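Local coordinates for nitrate transport protein (Xanthomonas axonopodis pv. citri, PDB 3KSX), which binds alkanesulfonates as a periplasmic binding protein and probably delivers them to a membrane transporter for uptake, at residues A[146-151]-A[291-296]; A[90-95]-A[136-141]; A[156-161]-A[296-301]. All coordinates share one frame; numbering follows the deposited sequence.

Interaction 1 (A[146-151]-A[291-296])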
ATOM      1  N   LEU A 146       4.335   3.848 -11.613  1.00 21.21           N
ATOM      2  CA  LEU A 146       5.333   4.408 -12.498  1.00 23.20           C
ATOM      3  C   LEU A 146       5.474   3.639 -13.807  1.00 21.44           C
ATOM      4  O   LEU A 146       5.472   4.230 -14.877  1.00 21.77           O
ATOM      5  CB  LEU A 146       6.672   4.538 -11.755  1.00 22.93           C
ATOM      6  CG  LEU A 146       7.806   5.335 -12.326  1.00 27.25           C
ATOM      7  CD1 LEU A 146       7.392   6.737 -12.743  1.00 23.81           C
ATOM      8  CD2 LEU A 146       8.934   5.357 -11.259  1.00 30.83           C
ATOM      9  N   LEU A 147       5.745   2.331 -13.753  1.00 21.60           N
ATOM     10  CA  LEU A 147       5.646   1.494 -14.923  1.00 22.48           C
ATOM     11  C   LEU A 147       4.479   1.749 -15.864  1.00 23.07           C
ATOM     12  O   LEU A 147       4.695   1.941 -17.088  1.00 23.88           O
ATOM     13  CB  LEU A 147       5.694   0.010 -14.483  1.00 22.56           C
ATOM     14  CG  LEU A 147       5.548  -1.016 -15.579  1.00 29.43           C
ATOM     15  CD1 LEU A 147       6.757  -0.916 -16.501  1.00 31.02           C
ATOM     16  CD2 LEU A 147       5.458  -2.424 -14.980  1.00 31.65           C
ATOM     17  N   ARG A 148       3.258   1.787 -15.334  1.00 22.12           N
ATOM     18  CA  ARG A 148       2.081   1.848 -16.156  1.00 22.95           C
ATOM     19  C   ARG A 148       1.914   3.271 -16.738  1.00 24.36           C
ATOM     20  O   ARG A 148       1.507   3.421 -17.894  1.00 24.60           O
ATOM     21  CB  ARG A 148       0.813   1.547 -15.330  1.00 22.96           C
ATOM     22  CG  ARG A 148       0.650   0.085 -14.706  1.00 23.25           C
ATOM     23  CD  ARG A 148       0.321  -1.043 -15.670  1.00 31.68           C
ATOM     24  NE  ARG A 148      -0.673  -0.575 -16.639  1.00 33.97           N
ATOM     25  CZ  ARG A 148      -1.984  -0.450 -16.396  1.00 34.28           C
ATOM     26  NH1 ARG A 148      -2.482  -0.782 -15.197  1.00 33.53           N
ATOM     27  NH2 ARG A 148      -2.761   0.065 -17.334  1.00 29.58           N
ATOM     28  N   VAL A 149       2.273   4.299 -15.980  1.00 23.27           N
ATOM     29  CA  VAL A 149       2.151   5.691 -16.472  1.00 25.34           C
ATOM     30  C   VAL A 149       3.176   5.944 -17.581  1.00 25.34           C
ATOM     31  O   VAL A 149       2.829   6.467 -18.643  1.00 27.28           O
ATOM     32  CB  VAL A 149       2.268   6.687 -15.290  1.00 25.69           C
ATOM     33  CG1 VAL A 149       2.457   8.113 -15.734  1.00 28.17           C
ATOM     34  CG2 VAL A 149       1.021   6.644 -14.464  1.00 24.99           C
ATOM     35  N   LEU A 150       4.418   5.575 -17.332  1.00 22.80           N
ATOM     36  CA  LEU A 150       5.500   5.718 -18.287  1.00 24.59           C
ATOM     37  C   LEU A 150       5.125   5.009 -19.591  1.00 26.60           C
ATOM     38  O   LEU A 150       5.274   5.551 -20.697  1.00 26.29           O
ATOM     39  CB  LEU A 150       6.792   5.161 -17.713  1.00 22.95           C
ATOM     40  CG  LEU A 150       7.444   6.007 -16.572  1.00 24.36           C
ATOM     41  CD1 LEU A 150       8.658   5.281 -16.097  1.00 23.13           C
ATOM     42  CD2 LEU A 150       7.795   7.380 -17.102  1.00 28.56           C
ATOM     43  N   ALA A 151       4.559   3.807 -19.468  1.00 28.06           N
ATOM     44  CA  ALA A 151       4.285   3.054 -20.708  1.00 30.36           C
ATOM     45  C   ALA A 151       3.262   3.745 -21.643  1.00 32.01           C
ATOM     46  O   ALA A 151       3.290   3.521 -22.884  1.00 32.35           O
ATOM     47  CB  ALA A 151       3.862   1.669 -20.389  1.00 29.27           C
ATOM     48  N   ALA A 291       1.768  -9.702 -12.288  1.00 23.84           N
ATOM     49  CA  ALA A 291       2.935 -10.584 -12.123  1.00 23.27           C
ATOM     50  C   ALA A 291       3.523 -10.823 -13.546  1.00 24.03           C
ATOM     51  O   ALA A 291       4.753 -10.807 -13.749  1.00 26.44           O
ATOM     52  CB  ALA A 291       2.411 -11.941 -11.485  1.00 21.55           C
ATOM     53  N   ASP A 292       2.646 -11.105 -14.503  1.00 24.16           N
ATOM     54  CA  ASP A 292       3.115 -11.384 -15.899  1.00 25.99           C
ATOM     55  C   ASP A 292       3.833 -10.197 -16.535  1.00 26.83           C
ATOM     56  O   ASP A 292       4.917 -10.334 -17.206  1.00 27.50           O
ATOM     57  CB  ASP A 292       1.936 -11.815 -16.791  1.00 24.70           C
ATOM     58  CG  ASP A 292       1.283 -13.170 -16.342  1.00 31.03           C
ATOM     59  OD1 ASP A 292       1.843 -13.940 -15.517  1.00 28.72           O
ATOM     60  OD2 ASP A 292       0.160 -13.401 -16.832  1.00 35.49           O
ATOM     61  N   LEU A 293       3.248  -9.011 -16.310  1.00 25.95           N
ATOM     62  CA  LEU A 293       3.832  -7.735 -16.763  1.00 27.08           C
ATOM     63  C   LEU A 293       5.205  -7.484 -16.166  1.00 27.06           C
ATOM     64  O   LEU A 293       6.111  -7.110 -16.892  1.00 27.75           O
ATOM     65  CB  LEU A 293       2.891  -6.550 -16.453  1.00 25.71           C
ATOM     66  CG  LEU A 293       3.315  -5.108 -16.782  1.00 27.87           C
ATOM     67  CD1 LEU A 293       3.614  -4.988 -18.243  1.00 32.77           C
ATOM     68  CD2 LEU A 293       2.171  -4.167 -16.383  1.00 28.79           C
ATOM     69  N   PHE A 294       5.365  -7.690 -14.847  1.00 25.31           N
ATOM     70  CA  PHE A 294       6.613  -7.381 -14.171  1.00 24.90           C
ATOM     71  C   PHE A 294       7.676  -8.337 -14.644  1.00 26.40           C
ATOM     72  O   PHE A 294       8.833  -7.965 -14.874  1.00 27.04           O
ATOM     73  CB  PHE A 294       6.443  -7.434 -12.629  1.00 25.54           C
ATOM     74  CG  PHE A 294       6.108  -6.085 -12.062  1.00 21.91           C
ATOM     75  CD1 PHE A 294       4.879  -5.499 -12.351  1.00 22.49           C
ATOM     76  CD2 PHE A 294       7.044  -5.396 -11.250  1.00 24.03           C
ATOM     77  CE1 PHE A 294       4.591  -4.256 -11.930  1.00 22.71           C
ATOM     78  CE2 PHE A 294       6.743  -4.107 -10.787  1.00 26.99           C
ATOM     79  CZ  PHE A 294       5.513  -3.523 -11.135  1.00 20.21           C
ATOM     80  N   TYR A 295       7.264  -9.556 -14.866  1.00 25.65           N
ATOM     81  CA  TYR A 295       8.212 -10.557 -15.415  1.00 28.91           C
ATOM     82  C   TYR A 295       8.661 -10.204 -16.873  1.00 29.56           C
ATOM     83  O   TYR A 295       9.873 -10.276 -17.201  1.00 30.38           O
ATOM     84  CB  TYR A 295       7.583 -11.937 -15.342  1.00 29.41           C
ATOM     85  CG  TYR A 295       8.552 -13.001 -15.834  1.00 35.06           C
ATOM     86  CD1 TYR A 295       9.760 -13.223 -15.176  1.00 37.18           C
ATOM     87  CD2 TYR A 295       8.266 -13.743 -16.974  1.00 39.58           C
ATOM     88  CE1 TYR A 295      10.665 -14.175 -15.635  1.00 43.31           C
ATOM     89  CE2 TYR A 295       9.169 -14.709 -17.455  1.00 45.19           C
ATOM     90  CZ  TYR A 295      10.368 -14.912 -16.768  1.00 45.79           C
ATOM     91  OH  TYR A 295      11.248 -15.872 -17.207  1.00 50.84           O
ATOM     92  N   ALA A 296       7.691  -9.901 -17.726  1.00 30.83           N
ATOM     93  CA  ALA A 296       7.850  -9.518 -19.147  1.00 33.11           C
ATOM     94  C   ALA A 296       8.832  -8.367 -19.251  1.00 34.94           C
ATOM     95  O   ALA A 296       9.653  -8.349 -20.164  1.00 35.80           O
ATOM     96  CB  ALA A 296       6.515  -9.068 -19.718  1.00 33.06           C
TER
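Leu147 of helix 141-152 and Leu293 of helix 281-296 reach toward each other and meet tip to tip, Leu147 CD2 lying 3.9 Å from Leu293 CG. Both have CG anti to the backbone N (chi1 178° in Leu147), which carries each isobutyl group out from its helix into the gap. That reach is needed, because the axes of the two short segments come no closer than 12.2 Å and cross at 70°. The backbones are well apart, and side chains alone make the junction.

The same methyl, Leu147 CD2, also serves Phe294. Here the two side chains run past each other in opposite directions, and the methyl comes 3.7 Å from Phe294 CE1, with Phe294 CZ at 4.0 Å and CD1 only slightly farther. One methyl is thus held between the branch point of a leucine and the outer part of a ring.

On the other flank, Arg148 contributes only its aliphatic portion. Its first two torsions (chi2 -73°) set Arg148 CD 3.7 Å from Leu293 CD2. A further bend at chi3 directs the charged end away from this leucine, and Arg148 NH1 bonds to the carbonyl oxygen of Leu207. No hydrogen bond links 146-151 with 291-296; the contact is apolar packing, most enclosed at Leu147 and Phe294 and more open at Leu293 and Arg148.

In the two-lobed fold of a type II periplasmic binding protein, helix 141-152 packs on one five-stranded sheet, where Leu146 rests on strands 113-118 and 133-136. Helix 281-296 lies instead against helix 88-95, through Ala291 on Leu91 and Phe294 on Ile88 and Phe92. The crossing therefore joins the end of helix 281-296 to a helix that covers the sheet containing strand 133-136.

Interaction 2 (A[90-95]-A[136-141])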
ATOM      1  N   PRO A  90       3.634  -8.274  -2.358  1.00 20.69           N
ATOM      2  CA  PRO A  90       3.574  -9.716  -2.320  1.00 22.18           C
ATOM      3  C   PRO A  90       4.128 -10.408  -3.543  1.00 22.06           C
ATOM      4  O   PRO A  90       4.598 -11.532  -3.426  1.00 25.06           O
ATOM      5  CB  PRO A  90       2.090 -10.055  -2.118  1.00 21.59           C
ATOM      6  CG  PRO A  90       1.326  -8.779  -2.397  1.00 21.59           C
ATOM      7  CD  PRO A  90       2.311  -7.631  -2.204  1.00 20.24           C
ATOM      8  N   LEU A  91       4.064  -9.759  -4.715  1.00 21.81           N
ATOM      9  CA  LEU A  91       4.618 -10.315  -5.939  1.00 22.34           C
ATOM     10  C   LEU A  91       6.137 -10.399  -5.771  1.00 23.14           C
ATOM     11  O   LEU A  91       6.795 -11.397  -6.093  1.00 22.87           O
ATOM     12  CB  LEU A  91       4.220  -9.417  -7.125  1.00 21.10           C
ATOM     13  CG  LEU A  91       2.736  -9.491  -7.513  1.00 22.41           C
ATOM     14  CD1 LEU A  91       2.397  -8.464  -8.645  1.00 23.19           C
ATOM     15  CD2 LEU A  91       2.343 -10.911  -7.847  1.00 24.49           C
ATOM     16  N   PHE A  92       6.709  -9.328  -5.241  1.00 23.59           N
ATOM     17  CA  PHE A  92       8.165  -9.383  -5.027  1.00 24.05           C
ATOM     18  C   PHE A  92       8.502 -10.401  -3.980  1.00 25.75           C
ATOM     19  O   PHE A  92       9.470 -11.055  -4.123  1.00 25.47           O
ATOM     20  CB  PHE A  92       8.735  -7.996  -4.630  1.00 25.72           C
ATOM     21  CG  PHE A  92       9.093  -7.137  -5.805  1.00 26.51           C
ATOM     22  CD1 PHE A  92       8.105  -6.696  -6.694  1.00 26.44           C
ATOM     23  CD2 PHE A  92      10.411  -6.721  -6.031  1.00 31.91           C
ATOM     24  CE1 PHE A  92       8.445  -5.911  -7.819  1.00 29.52           C
ATOM     25  CE2 PHE A  92      10.738  -5.890  -7.172  1.00 27.62           C
ATOM     26  CZ  PHE A  92       9.757  -5.513  -8.047  1.00 31.61           C
ATOM     27  N   ALA A  93       7.742 -10.503  -2.885  1.00 24.18           N
ATOM     28  CA  ALA A  93       7.976 -11.556  -1.869  1.00 25.48           C
ATOM     29  C   ALA A  93       7.857 -12.998  -2.383  1.00 26.33           C
ATOM     30  O   ALA A  93       8.762 -13.792  -2.126  1.00 27.03           O
ATOM     31  CB  ALA A  93       7.051 -11.337  -0.667  1.00 23.55           C
ATOM     32  N   GLN A  94       6.777 -13.323  -3.135  1.00 25.02           N
ATOM     33  CA  GLN A  94       6.630 -14.612  -3.859  1.00 25.73           C
ATOM     34  C   GLN A  94       7.800 -14.884  -4.783  1.00 27.18           C
ATOM     35  O   GLN A  94       8.370 -16.010  -4.775  1.00 27.36           O
ATOM     36  CB  GLN A  94       5.353 -14.565  -4.682  1.00 23.90           C
ATOM     37  CG  GLN A  94       4.069 -14.734  -3.857  1.00 24.81           C
ATOM     38  CD  GLN A  94       2.831 -14.876  -4.735  1.00 27.43           C
ATOM     39  OE1 GLN A  94       2.291 -13.901  -5.188  1.00 30.02           O
ATOM     40  NE2 GLN A  94       2.393 -16.143  -4.987  1.00 26.35           N
ATOM     41  N   ALA A  95       8.196 -13.913  -5.597  1.00 27.43           N
ATOM     42  CA  ALA A  95       9.365 -14.083  -6.463  1.00 28.83           C
ATOM     43  C   ALA A  95      10.647 -14.477  -5.735  1.00 31.48           C
ATOM     44  O   ALA A  95      11.521 -15.174  -6.300  1.00 31.70           O
ATOM     45  CB  ALA A  95       9.592 -12.845  -7.283  1.00 30.03           C
ATOM     46  N   PHE A 136      11.342   6.175  -5.593  1.00 20.18           N
ATOM     47  CA  PHE A 136      10.126   5.389  -5.174  1.00 20.06           C
ATOM     48  C   PHE A 136      10.570   4.197  -4.381  1.00 20.87           C
ATOM     49  O   PHE A 136      11.731   3.785  -4.474  1.00 22.97           O
ATOM     50  CB  PHE A 136       9.241   4.861  -6.362  1.00 19.10           C
ATOM     51  CG  PHE A 136      10.025   4.075  -7.433  1.00 20.69           C
ATOM     52  CD1 PHE A 136       9.966   2.643  -7.451  1.00 20.84           C
ATOM     53  CD2 PHE A 136      10.790   4.718  -8.403  1.00 20.55           C
ATOM     54  CE1 PHE A 136      10.636   1.927  -8.412  1.00 21.63           C
ATOM     55  CE2 PHE A 136      11.496   3.978  -9.413  1.00 25.41           C
ATOM     56  CZ  PHE A 136      11.421   2.578  -9.362  1.00 20.16           C
ATOM     57  N   GLN A 137       9.639   3.608  -3.647  1.00 21.06           N
ATOM     58  CA  GLN A 137       9.968   2.362  -2.954  1.00 21.02           C
ATOM     59  C   GLN A 137       9.921   1.199  -3.926  1.00 21.88           C
ATOM     60  O   GLN A 137       8.891   0.913  -4.518  1.00 21.03           O
ATOM     61  CB  GLN A 137       8.959   2.199  -1.810  1.00 19.93           C
ATOM     62  CG  GLN A 137       9.012   0.823  -1.147  1.00 21.93           C
ATOM     63  CD  GLN A 137      10.211   0.659  -0.240  1.00 21.99           C
ATOM     64  OE1 GLN A 137      10.516   1.504   0.579  1.00 24.11           O
ATOM     65  NE2 GLN A 137      10.853  -0.504  -0.336  1.00 28.67           N
ATOM     66  N   LYS A 138      11.048   0.516  -4.082  1.00 20.73           N
ATOM     67  CA  LYS A 138      11.130  -0.650  -4.981  1.00 22.38           C
ATOM     68  C   LYS A 138      10.101  -1.706  -4.552  1.00 21.17           C
ATOM     69  O   LYS A 138      10.024  -2.044  -3.363  1.00 23.04           O
ATOM     70  CB  LYS A 138      12.540  -1.258  -4.878  1.00 21.92           C
ATOM     71  CG  LYS A 138      12.690  -2.390  -5.880  1.00 24.39           C
ATOM     72  CD  LYS A 138      13.972  -3.157  -5.626  1.00 32.30           C
ATOM     73  CE  LYS A 138      14.560  -3.508  -6.967  1.00 40.67           C
ATOM     74  NZ  LYS A 138      15.877  -4.232  -6.844  1.00 46.50           N
ATOM     75  N   GLY A 139       9.359  -2.260  -5.516  1.00 22.24           N
ATOM     76  CA  GLY A 139       8.462  -3.364  -5.208  1.00 21.75           C
ATOM     77  C   GLY A 139       7.203  -2.840  -4.486  1.00 21.36           C
ATOM     78  O   GLY A 139       6.436  -3.629  -3.968  1.00 20.84           O
ATOM     79  N   SER A 140       6.987  -1.521  -4.471  1.00 22.58           N
ATOM     80  CA  SER A 140       5.726  -0.927  -3.866  1.00 21.26           C
ATOM     81  C   SER A 140       4.664  -0.649  -4.928  1.00 20.82           C
ATOM     82  O   SER A 140       4.900  -0.739  -6.130  1.00 19.87           O
ATOM     83  CB  SER A 140       6.027   0.404  -3.135  1.00 19.56           C
ATOM     84  OG  SER A 140       6.230   1.463  -4.093  1.00 20.45           O
ATOM     85  N   SER A 141       3.414  -0.402  -4.515  1.00 18.26           N
ATOM     86  CA  SER A 141       2.429   0.077  -5.501  1.00 21.30           C
ATOM     87  C   SER A 141       2.861   1.231  -6.422  1.00 21.33           C
ATOM     88  O   SER A 141       2.415   1.292  -7.563  1.00 22.80           O
ATOM     89  CB  SER A 141       1.113   0.514  -4.794  1.00 22.59           C
ATOM     90  OG  SER A 141       1.345   1.669  -3.930  1.00 28.12           O
TER
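Phe92, near the middle of helix 88-95, lays one face of its ring squarely on Gly139 CA. Its CB already points toward the 136-141 loop but makes no close contact there. From CB the chain turns to put CG anti to the carbonyl carbon (chi1 -87°), and the ring then spreads across the glycine. Phe92 CG is 3.9 Å from Gly139 CA, and along one side of the ring CD1 and CE1 come slightly nearer, with CE1 at 3.6 Å. On the other side, Phe92 CE2 is 4.2 Å from Lys138 CG, a looser apolar touch. At the tip, CZ is 3.8 Å from Gly139 CA and also approaches Gly139 N. Phe294 of helix 281-296 and Leu300 also pack against the Phe92 ring.

The near-equal distances describe a CH-pi contact: Gly139 CA sits 3.5 Å from the ring centroid and only 8° off the normal. Gly139 has positive phi (76°) as the third residue of a type II turn from Gln137 to Ser140. Glycine suits this position, and with no side chain it lets the ring settle directly on CA. The turn is pinned by Gln137 O, which accepts from Ser140 N at 3.1 Å and from Ser140 OG at 2.8 Å. Ser140 is also the N-cap of helix 141-152, its OG bonding to Ala142 N, and the next backbone amide, Ser141 N, donates to O3 of the bound MOPS.

No hydrogen bond or salt bridge crosses between 90-95 and 136-141. The attraction is mainly dispersion, with a modest electrostatic share probably added by a C-H flanked by two peptide groups. A small contact of this kind, just behind the ligand-binding helix end, is consistent with lobes that can move relative to each other.

Interaction 3 (A[156-161]-A[296-301])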
ATOM      1  N   SER A 156       9.933   3.326 -20.735  1.00 31.28           N
ATOM      2  CA  SER A 156       9.939   2.176 -19.847  1.00 32.64           C
ATOM      3  C   SER A 156      10.757   2.520 -18.624  1.00 32.11           C
ATOM      4  O   SER A 156      11.359   3.605 -18.529  1.00 30.05           O
ATOM      5  CB  SER A 156      10.533   0.934 -20.526  1.00 33.18           C
ATOM      6  OG  SER A 156      11.893   1.199 -20.797  1.00 36.18           O
ATOM      7  N   MET A 157      10.856   1.537 -17.727  1.00 32.65           N
ATOM      8  CA  MET A 157      11.659   1.688 -16.557  1.00 33.30           C
ATOM      9  C   MET A 157      13.126   1.899 -16.958  1.00 33.45           C
ATOM     10  O   MET A 157      13.889   2.530 -16.218  1.00 35.53           O
ATOM     11  CB  MET A 157      11.508   0.481 -15.595  1.00 32.95           C
ATOM     12  CG  MET A 157      10.051   0.338 -15.075  1.00 35.35           C
ATOM     13  SD  MET A 157       9.508   1.752 -14.103  1.00 36.75           S
ATOM     14  CE  MET A 157      10.853   1.814 -12.941  1.00 29.84           C
ATOM     15  N   ARG A 158      13.548   1.422 -18.120  1.00 34.34           N
ATOM     16  CA  ARG A 158      14.942   1.675 -18.505  1.00 34.52           C
ATOM     17  C   ARG A 158      15.160   3.067 -19.082  1.00 34.51           C
ATOM     18  O   ARG A 158      16.283   3.386 -19.443  1.00 35.11           O
ATOM     19  CB  ARG A 158      15.527   0.582 -19.412  1.00 35.92           C
ATOM     20  CG  ARG A 158      14.726   0.218 -20.660  1.00 41.55           C
ATOM     21  CD  ARG A 158      14.957  -1.292 -21.186  1.00 47.12           C
ATOM     22  NE  ARG A 158      13.741  -1.803 -21.844  1.00 47.36           N
ATOM     23  CZ  ARG A 158      12.972  -1.100 -22.691  1.00 48.41           C
ATOM     24  NH1 ARG A 158      13.326   0.140 -23.071  1.00 49.61           N
ATOM     25  NH2 ARG A 158      11.839  -1.640 -23.180  1.00 46.35           N
ATOM     26  N   ASP A 159      14.095   3.869 -19.215  1.00 30.86           N
ATOM     27  CA  ASP A 159      14.256   5.231 -19.755  1.00 31.21           C
ATOM     28  C   ASP A 159      14.416   6.276 -18.652  1.00 30.03           C
ATOM     29  O   ASP A 159      14.548   7.485 -18.914  1.00 29.53           O
ATOM     30  CB  ASP A 159      13.063   5.602 -20.628  1.00 28.99           C
ATOM     31  CG  ASP A 159      12.933   4.737 -21.846  1.00 33.58           C
ATOM     32  OD1 ASP A 159      13.959   4.474 -22.497  1.00 33.47           O
ATOM     33  OD2 ASP A 159      11.802   4.298 -22.176  1.00 29.54           O
ATOM     34  N   ILE A 160      14.322   5.819 -17.405  1.00 30.03           N
ATOM     35  CA  ILE A 160      14.341   6.727 -16.237  1.00 29.78           C
ATOM     36  C   ILE A 160      15.402   6.167 -15.307  1.00 31.12           C
ATOM     37  O   ILE A 160      15.797   5.012 -15.461  1.00 32.72           O
ATOM     38  CB  ILE A 160      12.963   6.941 -15.565  1.00 31.11           C
ATOM     39  CG1 ILE A 160      12.363   5.651 -14.998  1.00 29.79           C
ATOM     40  CG2 ILE A 160      11.914   7.490 -16.566  1.00 29.55           C
ATOM     41  CD1 ILE A 160      12.890   5.267 -13.666  1.00 29.70           C
ATOM     42  N   THR A 161      15.885   6.956 -14.360  1.00 28.79           N
ATOM     43  CA  THR A 161      16.812   6.460 -13.397  1.00 29.56           C
ATOM     44  C   THR A 161      16.170   6.272 -12.016  1.00 27.62           C
ATOM     45  O   THR A 161      15.835   7.272 -11.411  1.00 26.12           O
ATOM     46  CB  THR A 161      17.886   7.454 -13.269  1.00 27.53           C
ATOM     47  OG1 THR A 161      18.597   7.431 -14.492  1.00 31.94           O
ATOM     48  CG2 THR A 161      18.785   7.145 -12.154  1.00 31.89           C
ATOM     49  N   ALA A 296       7.691  -9.901 -17.726  1.00 30.83           N
ATOM     50  CA  ALA A 296       7.850  -9.518 -19.147  1.00 33.11           C
ATOM     51  C   ALA A 296       8.832  -8.367 -19.251  1.00 34.94           C
ATOM     52  O   ALA A 296       9.653  -8.349 -20.164  1.00 35.80           O
ATOM     53  CB  ALA A 296       6.515  -9.068 -19.718  1.00 33.06           C
ATOM     54  N   GLN A 297       8.693  -7.401 -18.343  1.00 35.21           N
ATOM     55  CA  GLN A 297       9.555  -6.201 -18.250  1.00 35.37           C
ATOM     56  C   GLN A 297      10.861  -6.414 -17.497  1.00 36.86           C
ATOM     57  O   GLN A 297      11.598  -5.455 -17.237  1.00 36.69           O
ATOM     58  CB  GLN A 297       8.768  -5.051 -17.605  1.00 36.10           C
ATOM     59  CG  GLN A 297       7.627  -4.533 -18.469  1.00 35.29           C
ATOM     60  CD  GLN A 297       8.068  -4.021 -19.829  1.00 39.83           C
ATOM     61  OE1 GLN A 297       7.364  -4.193 -20.830  1.00 42.33           O
ATOM     62  NE2 GLN A 297       9.222  -3.380 -19.866  1.00 38.32           N
ATOM     63  N   ARG A 298      11.167  -7.669 -17.169  1.00 36.40           N
ATOM     64  CA  ARG A 298      12.404  -8.003 -16.477  1.00 38.41           C
ATOM     65  C   ARG A 298      12.570  -7.283 -15.122  1.00 37.55           C
ATOM     66  O   ARG A 298      13.689  -6.946 -14.691  1.00 37.62           O
ATOM     67  CB  ARG A 298      13.579  -7.692 -17.378  1.00 39.56           C
ATOM     68  CG  ARG A 298      13.519  -8.296 -18.773  1.00 44.37           C
ATOM     69  CD  ARG A 298      14.890  -8.072 -19.476  1.00 54.77           C
ATOM     70  NE  ARG A 298      15.184  -6.676 -19.905  1.00 62.72           N
ATOM     71  CZ  ARG A 298      15.875  -5.734 -19.218  1.00 65.40           C
ATOM     72  NH1 ARG A 298      16.366  -5.971 -17.990  1.00 64.77           N
ATOM     73  NH2 ARG A 298      16.068  -4.521 -19.771  1.00 66.23           N
ATOM     74  N   LEU A 299      11.458  -7.054 -14.438  1.00 36.06           N
ATOM     75  CA  LEU A 299      11.500  -6.437 -13.116  1.00 35.66           C
ATOM     76  C   LEU A 299      11.397  -7.459 -11.977  1.00 35.62           C
ATOM     77  O   LEU A 299      11.586  -7.112 -10.804  1.00 34.74           O
ATOM     78  CB  LEU A 299      10.390  -5.397 -13.007  1.00 35.54           C
ATOM     79  CG  LEU A 299      10.347  -4.343 -14.104  1.00 36.63           C
ATOM     80  CD1 LEU A 299       9.174  -3.452 -13.958  1.00 37.75           C
ATOM     81  CD2 LEU A 299      11.614  -3.507 -14.091  1.00 36.79           C
ATOM     82  N   LEU A 300      11.071  -8.711 -12.328  1.00 34.74           N
ATOM     83  CA  LEU A 300      11.035  -9.825 -11.402  1.00 34.15           C
ATOM     84  C   LEU A 300      11.837 -10.935 -12.087  1.00 36.51           C
ATOM     85  O   LEU A 300      11.789 -11.059 -13.330  1.00 36.44           O
ATOM     86  CB  LEU A 300       9.581 -10.304 -11.192  1.00 33.96           C
ATOM     87  CG  LEU A 300       8.677  -9.455 -10.270  1.00 30.02           C
ATOM     88  CD1 LEU A 300       7.376 -10.126 -10.179  1.00 35.92           C
ATOM     89  CD2 LEU A 300       9.275  -9.428  -8.897  1.00 30.47           C
ATOM     90  N   PRO A 301      12.558 -11.723 -11.296  1.00 38.71           N
ATOM     91  CA  PRO A 301      13.347 -12.803 -11.844  1.00 41.18           C
ATOM     92  C   PRO A 301      12.507 -14.004 -12.302  1.00 43.25           C
ATOM     93  O   PRO A 301      12.736 -14.476 -13.420  1.00 42.98           O
ATOM     94  CB  PRO A 301      14.327 -13.135 -10.716  1.00 40.73           C
ATOM     95  CG  PRO A 301      13.720 -12.673  -9.498  1.00 40.79           C
ATOM     96  CD  PRO A 301      12.763 -11.561  -9.849  1.00 38.79           C
TER
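Arg298 brings NH2 to the edge of the Arg158 guanidinium, close to its plane, while Ser156 CB lies over one face of that group, toward its rim. The two guanidinium planes are 29° apart and the side chains cross at about a right angle. Two tight turns present these arginines: Ser156 opens an ST turn, its OG accepting from Arg158 N, and Arg298, with positive phi, is the C-prime residue of the Schellman motif that ends helix 281-296.

The nearest pair is Arg158 CD to Arg298 NH2 at 3.7 Å. Arg158 NE is 4.1 Å from the same NH2, so like charges sit side by side without a bond. Both residues also touch a crystal neighbour, which may influence their pose.

Beside them the contact turns apolar: Met157 CG meets Leu299 CD1 at 4.0 Å, the two chains crossing nearly at right angles. Both residues also rest on Leu147, joining the loop before strand 161-164 to the chain leaving helix 281-296. The loop's own brace is short: Ser156 N donates to Asp159 OD2 over 2.6 Å, reaching the carboxylate on its anti side, 31° out of plane.

In the fold
All three contacts gather on the same side of the molecule. Interaction 2, its centre about 10 Å from the centre of the chain, is partly buried and depends on a ring face against glycine. Interaction 1, its centre about 17 Å from the centre of the chain, is a partly buried helix crossing of aliphatic and aromatic groups. Interaction 3 is a surface contact that adds two exposed arginines to a small apolar pair. Helix 141-152 links the set: interaction 2 uses the loop leading into it, interaction 1 its body, interaction 3 the loop after it. Interactions 1 and 3 share Ala296, while Phe92 of interaction 2 touches Phe294 of interaction 1 and Leu300 of interaction 3.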